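Local structure of BauA (Acinetobacter baumannii, 6HCP) at residues 456-464 with 502-510; 144-155 with 484-492. The protein is an outer-membrane TonB-dependent receptor that takes up iron as a ferric siderophore, for which preacinetobactin rather than acinetobactin is essential. All blocks are in the same frame, centred on the assembly; numbering follows the deposited sequence.

Contact 1: residues 456-464 with 502-510; sequences LPENAKSAT and GEIFPPQKT. With EDO (1,2-ethanediol), chain Y.
The terminal nitrogen of K461 has three partners: O1 of a bound 1,2-ethanediol at 2.9 Å from NZ, and two weaker ones, O2 of the same diol and a water. The loops leading into strands 461-473 and 508-520 of the TonB-dependent receptor beta-barrel meet here; the two strands flank 478-489, and 456-464 and 502-510 run side by side in roughly the same direction. The diol, probably from the crystallisation liquor, ties them together, since I504 N also donates to its O2 (2.9 Å, N-H...O 176°). The water donates in turn to I504 O. A bend at chi2 (-65°) lays the K461 chain alongside I504, CG against I504 CG2 and CE over I504 O, while I504 CD1 reaches P457 O at 3.5 Å. Further along, P507 packs its CB on A463 CB (3.9 Å) and its CD against the S462 carbonyl. The side chains of S462 and T464 turn instead to strand 436-451, bonding T446 and H444. At the far end the extended K509 chain brings NZ to T464 O at 2.8 Å, nearly in line with the carbonyl (C=O...N 164°), and a water accepts from both K509 NZ and T464 N.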
ATOM      1  N   LEU A 456      46.527  -8.094  33.950  1.00 44.19           N
ATOM      2  CA  LEU A 456      46.461  -6.988  34.911  1.00 41.38           C
ATOM      3  C   LEU A 456      45.751  -7.460  36.180  1.00 38.41           C
ATOM      4  O   LEU A 456      45.083  -8.494  36.195  1.00 36.68           O
ATOM      5  CB  LEU A 456      45.746  -5.788  34.272  1.00 44.78           C
ATOM      6  CG  LEU A 456      46.446  -5.154  33.065  1.00 42.33           C
ATOM      7  CD1 LEU A 456      45.593  -4.044  32.470  1.00 42.23           C
ATOM      8  CD2 LEU A 456      47.819  -4.615  33.430  1.00 42.92           C
ATOM      9  N   PRO A 457      45.946  -6.763  37.320  1.00 36.63           N
ATOM     10  CA  PRO A 457      45.373  -7.206  38.591  1.00 40.24           C
ATOM     11  C   PRO A 457      43.836  -7.280  38.520  1.00 32.82           C
ATOM     12  O   PRO A 457      43.198  -6.559  37.733  1.00 33.00           O
ATOM     13  CB  PRO A 457      45.826  -6.122  39.591  1.00 42.68           C
ATOM     14  CG  PRO A 457      47.037  -5.475  38.941  1.00 42.92           C
ATOM     15  CD  PRO A 457      46.743  -5.527  37.450  1.00 43.30           C
ATOM     16  N   GLU A 458      43.268  -8.188  39.304  1.00 31.18           N
ATOM     17  CA  GLU A 458      41.811  -8.294  39.443  1.00 33.75           C
ATOM     18  C   GLU A 458      41.435  -8.161  40.919  1.00 36.00           C
ATOM     19  O   GLU A 458      41.863  -8.980  41.747  1.00 36.31           O
ATOM     20  CB  GLU A 458      41.334  -9.629  38.875  1.00 30.53           C
ATOM     21  CG  GLU A 458      41.574  -9.732  37.376  1.00 33.79           C
ATOM     22  CD  GLU A 458      41.434 -11.129  36.812  1.00 35.09           C
ATOM     23  OE1 GLU A 458      41.530 -12.097  37.577  1.00 41.57           O
ATOM     24  OE2 GLU A 458      41.127 -11.232  35.625  1.00 37.08           O
ATOM     25  N   ASN A 459      40.677  -7.111  41.237  1.00 31.33           N
ATOM     26  CA  ASN A 459      40.331  -6.789  42.639  1.00 31.30           C
ATOM     27  C   ASN A 459      38.886  -6.288  42.678  1.00 28.47           C
ATOM     28  O   ASN A 459      38.489  -5.503  41.797  1.00 30.81           O
ATOM     29  CB  ASN A 459      41.269  -5.725  43.219  1.00 35.09           C
ATOM     30  CG  ASN A 459      42.711  -6.193  43.303  1.00 37.82           C
ATOM     31  OD1 ASN A 459      43.607  -5.659  42.641  1.00 45.30           O
ATOM     32  ND2 ASN A 459      42.930  -7.199  44.116  1.00 31.92           N
ATOM     33  N   ALA A 460      38.190  -6.610  43.766  1.00 29.42           N
ATOM     34  CA  ALA A 460      36.844  -6.060  44.060  1.00 28.55           C
ATOM     35  C   ALA A 460      36.953  -4.575  44.373  1.00 30.21           C
ATOM     36  O   ALA A 460      37.952  -4.116  44.918  1.00 29.97           O
ATOM     37  CB  ALA A 460      36.208  -6.802  45.210  1.00 30.30           C
ATOM     38  N   LYS A 461      35.923  -3.824  43.982  1.00 25.02           N
ATOM     39  CA  LYS A 461      35.814  -2.416  44.292  1.00 23.46           C
ATOM     40  C   LYS A 461      34.383  -2.153  44.776  1.00 30.01           C
ATOM     41  O   LYS A 461      33.470  -2.911  44.465  1.00 27.23           O
ATOM     42  CB  LYS A 461      36.149  -1.538  43.079  1.00 28.01           C
ATOM     43  CG  LYS A 461      37.582  -1.652  42.572  1.00 28.78           C
ATOM     44  CD  LYS A 461      38.632  -1.150  43.552  1.00 28.76           C
ATOM     45  CE  LYS A 461      40.023  -1.582  43.133  1.00 33.53           C
ATOM     46  NZ  LYS A 461      41.056  -1.081  44.059  1.00 32.66           N
ATOM     47  N   SER A 462      34.192  -1.044  45.489  1.00 27.61           N
ATOM     48  CA  SER A 462      32.919  -0.767  46.159  1.00 27.74           C
ATOM     49  C   SER A 462      32.587   0.705  45.982  1.00 23.86           C
ATOM     50  O   SER A 462      33.487   1.564  45.816  1.00 26.84           O
ATOM     51  CB  SER A 462      32.966  -1.123  47.641  1.00 28.53           C
ATOM     52  OG  SER A 462      33.190  -2.509  47.809  1.00 30.44           O
ATOM     53  N   ALA A 463      31.304   1.013  46.182  1.00 25.19           N
ATOM     54  CA  ALA A 463      30.837   2.361  46.309  1.00 25.42           C
ATOM     55  C   ALA A 463      29.578   2.381  47.177  1.00 26.58           C
ATOM     56  O   ALA A 463      28.854   1.387  47.257  1.00 27.58           O
ATOM     57  CB  ALA A 463      30.561   2.944  44.949  1.00 30.74           C
ATOM     58  N   THR A 464      29.274   3.570  47.691  1.00 26.45           N
ATOM     59  CA  THR A 464      28.082   3.800  48.495  1.00 26.34           C
ATOM     60  C   THR A 464      27.243   4.877  47.815  1.00 25.82           C
ATOM     61  O   THR A 464      27.778   5.918  47.443  1.00 28.17           O
ATOM     62  CB  THR A 464      28.438   4.238  49.926  1.00 26.29           C
ATOM     63  OG1 THR A 464      29.342   3.280  50.469  1.00 28.29           O
ATOM     64  CG2 THR A 464      27.224   4.331  50.816  1.00 28.37           C
ATOM     65  N   GLY A 502      46.804  -0.537  35.264  1.00 32.06           N
ATOM     66  CA  GLY A 502      46.102  -1.581  35.970  1.00 33.94           C
ATOM     67  C   GLY A 502      45.196  -1.048  37.081  1.00 28.80           C
ATOM     68  O   GLY A 502      44.509  -1.820  37.705  1.00 30.60           O
ATOM     69  N   GLU A 503      45.145   0.270  37.282  1.00 27.91           N
ATOM     70  CA  GLU A 503      44.224   0.840  38.277  1.00 28.28           C
ATOM     71  C   GLU A 503      42.786   0.507  37.858  1.00 30.84           C
ATOM     72  O   GLU A 503      42.405   0.738  36.701  1.00 30.78           O
ATOM     73  CB  GLU A 503      44.395   2.349  38.421  1.00 31.19           C
ATOM     74  CG  GLU A 503      43.424   2.949  39.428  1.00 33.20           C
ATOM     75  CD  GLU A 503      43.579   4.428  39.722  1.00 33.32           C
ATOM     76  OE1 GLU A 503      44.451   5.088  39.110  1.00 32.91           O
ATOM     77  OE2 GLU A 503      42.865   4.902  40.621  1.00 33.13           O
ATOM     78  N   ILE A 504      42.014  -0.053  38.789  1.00 27.99           N
ATOM     79  CA  ILE A 504      40.574  -0.310  38.579  1.00 28.65           C
ATOM     80  C   ILE A 504      39.765   0.753  39.320  1.00 29.85           C
ATOM     81  O   ILE A 504      39.828   0.828  40.541  1.00 28.39           O
ATOM     82  CB  ILE A 504      40.187  -1.717  39.049  1.00 28.46           C
ATOM     83  CG1 ILE A 504      41.057  -2.792  38.392  1.00 32.71           C
ATOM     84  CG2 ILE A 504      38.693  -1.971  38.832  1.00 30.42           C
ATOM     85  CD1 ILE A 504      40.953  -4.157  39.050  1.00 34.58           C
ATOM     86  N   PHE A 505      39.003   1.556  38.579  1.00 25.05           N
ATOM     87  CA  PHE A 505      38.156   2.555  39.181  1.00 27.74           C
ATOM     88  C   PHE A 505      37.012   1.882  39.935  1.00 26.91           C
ATOM     89  O   PHE A 505      36.639   0.744  39.651  1.00 25.96           O
ATOM     90  CB  PHE A 505      37.602   3.548  38.161  1.00 27.53           C
ATOM     91  CG  PHE A 505      38.618   4.493  37.575  1.00 30.99           C
ATOM     92  CD1 PHE A 505      39.722   4.898  38.308  1.00 36.97           C
ATOM     93  CD2 PHE A 505      38.517   4.912  36.258  1.00 35.30           C
ATOM     94  CE1 PHE A 505      40.694   5.704  37.736  1.00 38.73           C
ATOM     95  CE2 PHE A 505      39.444   5.788  35.719  1.00 37.16           C
ATOM     96  CZ  PHE A 505      40.529   6.191  36.461  1.00 39.19           C
ATOM     97  N   PRO A 506      36.531   2.516  41.027  1.00 29.52           N
ATOM     98  CA  PRO A 506      35.360   2.018  41.741  1.00 26.36           C
ATOM     99  C   PRO A 506      34.135   2.158  40.849  1.00 24.60           C
ATOM    100  O   PRO A 506      34.171   2.924  39.889  1.00 26.87           O
ATOM    101  CB  PRO A 506      35.274   2.947  42.957  1.00 27.26           C
ATOM    102  CG  PRO A 506      35.845   4.243  42.452  1.00 31.11           C
ATOM    103  CD  PRO A 506      36.975   3.831  41.530  1.00 31.23           C
ATOM    104  N   PRO A 507      32.983   1.594  41.257  1.00 24.21           N
ATOM    105  CA  PRO A 507      31.735   1.824  40.529  1.00 24.79           C
ATOM    106  C   PRO A 507      31.518   3.322  40.332  1.00 25.90           C
ATOM    107  O   PRO A 507      31.728   4.125  41.262  1.00 26.84           O
ATOM    108  CB  PRO A 507      30.685   1.165  41.439  1.00 27.34           C
ATOM    109  CG  PRO A 507      31.458   0.042  42.108  1.00 27.99           C
ATOM    110  CD  PRO A 507      32.820   0.649  42.372  1.00 26.20           C
ATOM    111  N   GLN A 508      31.172   3.691  39.100  1.00 23.48           N
ATOM    112  CA  GLN A 508      31.059   5.056  38.651  1.00 25.51           C
ATOM    113  C   GLN A 508      29.610   5.544  38.798  1.00 25.99           C
ATOM    114  O   GLN A 508      28.660   4.833  38.422  1.00 24.32           O
ATOM    115  CB  GLN A 508      31.513   5.127  37.192  1.00 25.98           C
ATOM    116  CG  GLN A 508      32.975   4.734  37.007  1.00 27.86           C
ATOM    117  CD  GLN A 508      33.862   5.820  37.563  1.00 24.87           C
ATOM    118  OE1 GLN A 508      33.984   6.891  36.984  1.00 29.67           O
ATOM    119  NE2 GLN A 508      34.553   5.503  38.657  1.00 28.37           N
ATOM    120  N   LYS A 509      29.452   6.753  39.348  1.00 23.46           N
ATOM    121  CA  LYS A 509      28.136   7.267  39.720  1.00 26.54           C
ATOM    122  C   LYS A 509      27.556   8.154  38.616  1.00 24.07           C
ATOM    123  O   LYS A 509      27.955   9.314  38.436  1.00 23.83           O
ATOM    124  CB  LYS A 509      28.194   8.037  41.037  1.00 27.77           C
ATOM    125  CG  LYS A 509      28.535   7.195  42.244  1.00 28.45           C
ATOM    126  CD  LYS A 509      28.816   8.011  43.493  1.00 26.81           C
ATOM    127  CE  LYS A 509      28.973   7.110  44.699  1.00 31.93           C
ATOM    128  NZ  LYS A 509      29.192   7.885  45.953  1.00 35.10           N
ATOM    129  N   THR A 510      26.488   7.643  37.994  1.00 22.70           N
ATOM    130  CA  THR A 510      25.545   8.449  37.256  1.00 23.34           C
ATOM    131  C   THR A 510      24.639   9.137  38.284  1.00 25.20           C
ATOM    132  O   THR A 510      24.255   8.507  39.258  1.00 25.66           O
ATOM    133  CB  THR A 510      24.753   7.562  36.281  1.00 23.31           C
ATOM    134  OG1 THR A 510      25.635   7.073  35.264  1.00 24.81           O
ATOM    135  CG2 THR A 510      23.584   8.290  35.657  1.00 25.40           C
TER
HETATM  136  C1  EDO Y 822      44.555  -2.020  42.799  1.00 61.61           C
HETATM  137  O1  EDO Y 822      43.683  -2.321  43.879  1.00 60.33           O
HETATM  138  C2  EDO Y 822      43.677  -2.049  41.572  1.00 33.74           C
HETATM  139  O2  EDO Y 822      43.134  -0.695  41.367  1.00 32.87           O
HETATM  140  O   HOH W   1      39.894   2.024  43.020  1.00 34.34           O
HETATM  141  O   HOH W   2      31.150   5.745  47.184  1.00 32.49           O

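Contact 2: residues 144-155 with 484-492; sequences PSALLNGMPPAG and YIEGLTKGD
Helix 146-149 of the plug domain sits against the inner face of barrel strand 478-489, and its first turn is tied to the strand by a backbone bond: A146 N donates to E486 O at 2.8 Å, with the donor nearly in line with the carbonyl. Just before the helix, the P144 ring sets its CB over the peptide of G487, 3.4 Å from G487 N. One residue before E486, I485 reaches to the helix. Its chi1 of -168° places CG1 opposite the backbone N and sends CD1 toward the helix, where it packs on S145 CA and meets L148 CG at 3.9 Å, the two side chains crossing at about a right angle; CG2 lies against P144 O. The A146 methyl touches L488 CG at 4.0 Å. In this plug-in-barrel fold, water also bridges the domains: one accepts from E486 N and, weakly, from L147 N, and another accepts from L488 N while donating to G150 O. Within the barrel, the carboxylate of E486 is held by Y484 OH on OE2 and by T465 on OE1. Beyond the helix, M151 CG, anti to its own N (chi1 -178°), rests on L488 O, and with chi2 also extended SD lies alongside L488 CB (3.8 Å) and near K490 N. The type I turn P152-G155 brings the plug back to the strand end, where T489 OG1 donates to G155 O at 2.8 Å, in the carbonyl plane with a C=O...O angle of 148°.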
ATOM      1  N   PRO A 144      18.053   6.366  36.450  1.00 25.12           N
ATOM      2  CA  PRO A 144      18.812   5.402  37.242  1.00 25.12           C
ATOM      3  C   PRO A 144      18.117   5.138  38.580  1.00 26.22           C
ATOM      4  O   PRO A 144      17.272   5.953  39.016  1.00 26.86           O
ATOM      5  CB  PRO A 144      20.156   6.100  37.461  1.00 26.00           C
ATOM      6  CG  PRO A 144      19.836   7.574  37.327  1.00 25.03           C
ATOM      7  CD  PRO A 144      18.771   7.636  36.257  1.00 26.43           C
ATOM      8  N   SER A 145      18.494   4.031  39.224  1.00 25.04           N
ATOM      9  CA  SER A 145      17.789   3.597  40.399  1.00 28.36           C
ATOM     10  C   SER A 145      18.663   2.737  41.324  1.00 25.44           C
ATOM     11  O   SER A 145      18.162   1.746  41.879  1.00 27.09           O
ATOM     12  CB  SER A 145      16.552   2.833  39.963  1.00 31.63           C
ATOM     13  OG  SER A 145      16.925   1.648  39.277  1.00 33.50           O
ATOM     14  N   ALA A 146      19.956   3.068  41.483  1.00 25.77           N
ATOM     15  CA  ALA A 146      20.876   2.153  42.241  1.00 28.24           C
ATOM     16  C   ALA A 146      20.394   1.944  43.690  1.00 24.57           C
ATOM     17  O   ALA A 146      20.449   0.835  44.221  1.00 25.81           O
ATOM     18  CB  ALA A 146      22.304   2.658  42.209  1.00 28.32           C
ATOM     19  N   LEU A 147      19.864   2.984  44.328  1.00 25.88           N
ATOM     20  CA  LEU A 147      19.367   2.794  45.712  1.00 26.68           C
ATOM     21  C   LEU A 147      18.318   1.678  45.726  1.00 28.12           C
ATOM     22  O   LEU A 147      18.318   0.801  46.597  1.00 28.68           O
ATOM     23  CB  LEU A 147      18.780   4.093  46.285  1.00 25.67           C
ATOM     24  CG  LEU A 147      17.991   3.886  47.581  1.00 27.40           C
ATOM     25  CD1 LEU A 147      18.893   3.322  48.681  1.00 30.15           C
ATOM     26  CD2 LEU A 147      17.293   5.156  48.037  1.00 30.98           C
ATOM     27  N   LEU A 148      17.406   1.728  44.755  1.00 24.96           N
ATOM     28  CA  LEU A 148      16.240   0.817  44.718  1.00 23.91           C
ATOM     29  C   LEU A 148      16.640  -0.580  44.257  1.00 26.70           C
ATOM     30  O   LEU A 148      16.061  -1.563  44.700  1.00 28.42           O
ATOM     31  CB  LEU A 148      15.192   1.393  43.765  1.00 27.44           C
ATOM     32  CG  LEU A 148      14.806   2.847  43.989  1.00 30.82           C
ATOM     33  CD1 LEU A 148      13.759   3.290  42.981  1.00 30.73           C
ATOM     34  CD2 LEU A 148      14.330   3.057  45.417  1.00 36.08           C
ATOM     35  N   ASN A 149      17.578  -0.654  43.293  1.00 25.33           N
ATOM     36  CA  ASN A 149      17.753  -1.850  42.483  1.00 26.90           C
ATOM     37  C   ASN A 149      19.186  -2.395  42.520  1.00 34.92           C
ATOM     38  O   ASN A 149      19.430  -3.475  42.000  1.00 35.55           O
ATOM     39  CB  ASN A 149      17.364  -1.585  41.024  1.00 32.14           C
ATOM     40  CG  ASN A 149      15.870  -1.669  40.808  1.00 30.38           C
ATOM     41  OD1 ASN A 149      15.245  -2.609  41.279  1.00 31.42           O
ATOM     42  ND2 ASN A 149      15.291  -0.655  40.187  1.00 29.52           N
ATOM     43  N   GLY A 150      20.135  -1.625  43.056  1.00 29.52           N
ATOM     44  CA  GLY A 150      21.531  -2.004  42.948  1.00 31.07           C
ATOM     45  C   GLY A 150      22.040  -1.843  41.519  1.00 36.01           C
ATOM     46  O   GLY A 150      21.620  -0.950  40.791  1.00 39.09           O
ATOM     47  N   MET A 151      23.157  -2.495  41.229  1.00 28.52           N
ATOM     48  CA  MET A 151      23.782  -2.353  39.953  1.00 28.27           C
ATOM     49  C   MET A 151      23.474  -3.605  39.144  1.00 32.20           C
ATOM     50  O   MET A 151      23.984  -4.682  39.424  1.00 30.41           O
ATOM     51  CB  MET A 151      25.302  -2.190  40.098  1.00 27.62           C
ATOM     52  CG  MET A 151      26.041  -1.977  38.780  1.00 30.22           C
ATOM     53  SD  MET A 151      27.782  -1.553  39.079  1.00 37.66           S
ATOM     54  CE  MET A 151      28.398  -3.143  39.618  1.00 41.20           C
ATOM     55  N   PRO A 152      22.685  -3.508  38.057  1.00 27.12           N
ATOM     56  CA  PRO A 152      22.434  -4.690  37.228  1.00 28.96           C
ATOM     57  C   PRO A 152      23.656  -5.085  36.411  1.00 23.48           C
ATOM     58  O   PRO A 152      24.627  -4.324  36.295  1.00 26.37           O
ATOM     59  CB  PRO A 152      21.267  -4.221  36.346  1.00 30.56           C
ATOM     60  CG  PRO A 152      21.516  -2.736  36.203  1.00 34.46           C
ATOM     61  CD  PRO A 152      22.022  -2.290  37.569  1.00 34.92           C
ATOM     62  N   PRO A 153      23.644  -6.282  35.785  1.00 25.85           N
ATOM     63  CA  PRO A 153      24.877  -6.874  35.279  1.00 29.40           C
ATOM     64  C   PRO A 153      25.645  -6.067  34.229  1.00 29.35           C
ATOM     65  O   PRO A 153      26.865  -6.172  34.202  1.00 26.71           O
ATOM     66  CB  PRO A 153      24.394  -8.196  34.661  1.00 31.89           C
ATOM     67  CG  PRO A 153      23.179  -8.555  35.441  1.00 28.09           C
ATOM     68  CD  PRO A 153      22.524  -7.228  35.756  1.00 27.42           C
ATOM     69  N   ALA A 154      24.953  -5.296  33.366  1.00 24.86           N
ATOM     70  CA  ALA A 154      25.644  -4.525  32.330  1.00 23.01           C
ATOM     71  C   ALA A 154      25.884  -3.069  32.761  1.00 24.74           C
ATOM     72  O   ALA A 154      26.480  -2.288  32.021  1.00 25.25           O
ATOM     73  CB  ALA A 154      24.889  -4.560  31.026  1.00 27.27           C
ATOM     74  N   GLY A 155      25.439  -2.702  33.961  1.00 23.97           N
ATOM     75  CA  GLY A 155      25.678  -1.351  34.508  1.00 23.40           C
ATOM     76  C   GLY A 155      25.037  -0.227  33.701  1.00 25.95           C
ATOM     77  O   GLY A 155      25.495   0.908  33.762  1.00 24.85           O
ATOM     78  N   TYR A 484      16.564  12.753  44.014  1.00 27.38           N
ATOM     79  CA  TYR A 484      17.964  12.618  43.666  1.00 25.49           C
ATOM     80  C   TYR A 484      18.304  11.152  43.840  1.00 25.11           C
ATOM     81  O   TYR A 484      18.006  10.565  44.886  1.00 27.35           O
ATOM     82  CB  TYR A 484      18.874  13.454  44.571  1.00 28.11           C
ATOM     83  CG  TYR A 484      20.346  13.175  44.363  1.00 27.12           C
ATOM     84  CD1 TYR A 484      21.068  13.878  43.414  1.00 29.48           C
ATOM     85  CD2 TYR A 484      20.968  12.108  44.991  1.00 28.61           C
ATOM     86  CE1 TYR A 484      22.399  13.592  43.165  1.00 30.58           C
ATOM     87  CE2 TYR A 484      22.280  11.759  44.696  1.00 32.54           C
ATOM     88  CZ  TYR A 484      23.009  12.525  43.804  1.00 28.96           C
ATOM     89  OH  TYR A 484      24.307  12.198  43.510  1.00 30.05           O
ATOM     90  N   ILE A 485      18.868  10.549  42.790  1.00 26.09           N
ATOM     91  CA  ILE A 485      19.231   9.146  42.840  1.00 24.23           C
ATOM     92  C   ILE A 485      20.361   8.903  41.830  1.00 22.16           C
ATOM     93  O   ILE A 485      20.581   9.688  40.911  1.00 23.81           O
ATOM     94  CB  ILE A 485      17.983   8.278  42.595  1.00 24.29           C
ATOM     95  CG1 ILE A 485      18.206   6.806  42.925  1.00 26.48           C
ATOM     96  CG2 ILE A 485      17.456   8.467  41.180  1.00 25.05           C
ATOM     97  CD1 ILE A 485      16.919   6.007  43.066  1.00 29.24           C
ATOM     98  N   GLU A 486      21.100   7.827  42.039  1.00 24.86           N
ATOM     99  CA  GLU A 486      22.277   7.543  41.245  1.00 24.38           C
ATOM    100  C   GLU A 486      22.081   6.226  40.497  1.00 22.67           C
ATOM    101  O   GLU A 486      21.222   5.440  40.825  1.00 26.22           O
ATOM    102  CB  GLU A 486      23.513   7.498  42.146  1.00 26.58           C
ATOM    103  CG  GLU A 486      23.716   8.783  42.930  1.00 25.60           C
ATOM    104  CD  GLU A 486      24.950   8.813  43.831  1.00 27.83           C
ATOM    105  OE1 GLU A 486      25.493   7.735  44.139  1.00 29.18           O
ATOM    106  OE2 GLU A 486      25.383   9.946  44.181  1.00 28.86           O
ATOM    107  N   GLY A 487      22.933   6.021  39.492  1.00 23.86           N
ATOM    108  CA  GLY A 487      23.149   4.740  38.876  1.00 24.19           C
ATOM    109  C   GLY A 487      24.620   4.380  38.913  1.00 25.37           C
ATOM    110  O   GLY A 487      25.493   5.272  38.968  1.00 26.96           O
ATOM    111  N   LEU A 488      24.896   3.077  38.969  1.00 24.07           N
ATOM    112  CA  LEU A 488      26.269   2.612  39.094  1.00 24.59           C
ATOM    113  C   LEU A 488      26.657   1.799  37.859  1.00 25.03           C
ATOM    114  O   LEU A 488      25.877   1.007  37.332  1.00 25.21           O
ATOM    115  CB  LEU A 488      26.413   1.780  40.369  1.00 25.68           C
ATOM    116  CG  LEU A 488      26.246   2.542  41.690  1.00 24.64           C
ATOM    117  CD1 LEU A 488      26.411   1.589  42.871  1.00 27.32           C
ATOM    118  CD2 LEU A 488      27.217   3.691  41.791  1.00 26.45           C
ATOM    119  N   THR A 489      27.928   1.938  37.480  1.00 22.81           N
ATOM    120  CA  THR A 489      28.530   1.172  36.410  1.00 23.42           C
ATOM    121  C   THR A 489      29.919   0.745  36.887  1.00 25.34           C
ATOM    122  O   THR A 489      30.668   1.576  37.416  1.00 24.77           O
ATOM    123  CB  THR A 489      28.636   2.004  35.122  1.00 25.80           C
ATOM    124  OG1 THR A 489      27.380   2.627  34.806  1.00 24.31           O
ATOM    125  CG2 THR A 489      29.133   1.170  33.959  1.00 24.04           C
ATOM    126  N   LYS A 490      30.243  -0.526  36.670  1.00 24.73           N
ATOM    127  CA  LYS A 490      31.556  -1.096  37.026  1.00 29.05           C
ATOM    128  C   LYS A 490      32.649  -0.176  36.492  1.00 27.29           C
ATOM    129  O   LYS A 490      32.593   0.293  35.340  1.00 24.63           O
ATOM    130  CB  LYS A 490      31.677  -2.490  36.392  1.00 34.49           C
ATOM    131  CG  LYS A 490      33.005  -3.193  36.602  1.00 42.19           C
ATOM    132  CD  LYS A 490      32.974  -4.628  36.141  1.00 49.22           C
ATOM    133  CE  LYS A 490      32.587  -4.781  34.686  1.00 55.84           C
ATOM    134  NZ  LYS A 490      33.724  -4.423  33.814  1.00 54.16           N
ATOM    135  N   GLY A 491      33.669   0.072  37.312  1.00 25.28           N
ATOM    136  CA  GLY A 491      34.773   0.908  36.885  1.00 25.37           C
ATOM    137  C   GLY A 491      35.616   0.246  35.804  1.00 25.34           C
ATOM    138  O   GLY A 491      35.763  -0.961  35.764  1.00 29.35           O
ATOM    139  N   ASP A 492      36.149   1.066  34.908  1.00 27.29           N
ATOM    140  CA  ASP A 492      37.094   0.605  33.895  1.00 30.52           C
ATOM    141  C   ASP A 492      38.474   0.397  34.541  1.00 34.75           C
ATOM    142  O   ASP A 492      38.781   0.959  35.624  1.00 30.51           O
ATOM    143  CB  ASP A 492      37.210   1.638  32.779  1.00 30.49           C
ATOM    144  CG  ASP A 492      35.957   1.774  31.925  1.00 37.80           C
ATOM    145  OD1 ASP A 492      35.231   0.784  31.809  1.00 43.00           O
ATOM    146  OD2 ASP A 492      35.837   2.808  31.250  1.00 40.94           O
TER
HETATM  147  O   HOH W   3      21.209   5.909  44.386  1.00 27.01           O
HETATM  148  O   HOH W   4      22.517   1.201  38.997  1.00 26.96           O

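How the contacts relate
Strand 478-489 is the shared element: in chain order it lies between 461-473 and 508-520 and pairs antiparallel with both. Contact 1 therefore spans the end of this strand from its two flanks, whereas contact 2 joins it to the plug, with centres 13 Å apart. Direct evidence of the junction is that T510 N lies 2.7 Å from G487 O and Q508 N 2.8 Å from T489 O, both probable hydrogen bonds. K509 CD also packs 3.4 Å from E486 OE1. The centre of contact 1, at the surface, is about 26 Å from the chain centre, that of buried contact 2 about 15 Å. Bound detergent lies about 8 Å from the T464 side chain and about 6 Å from that of E486.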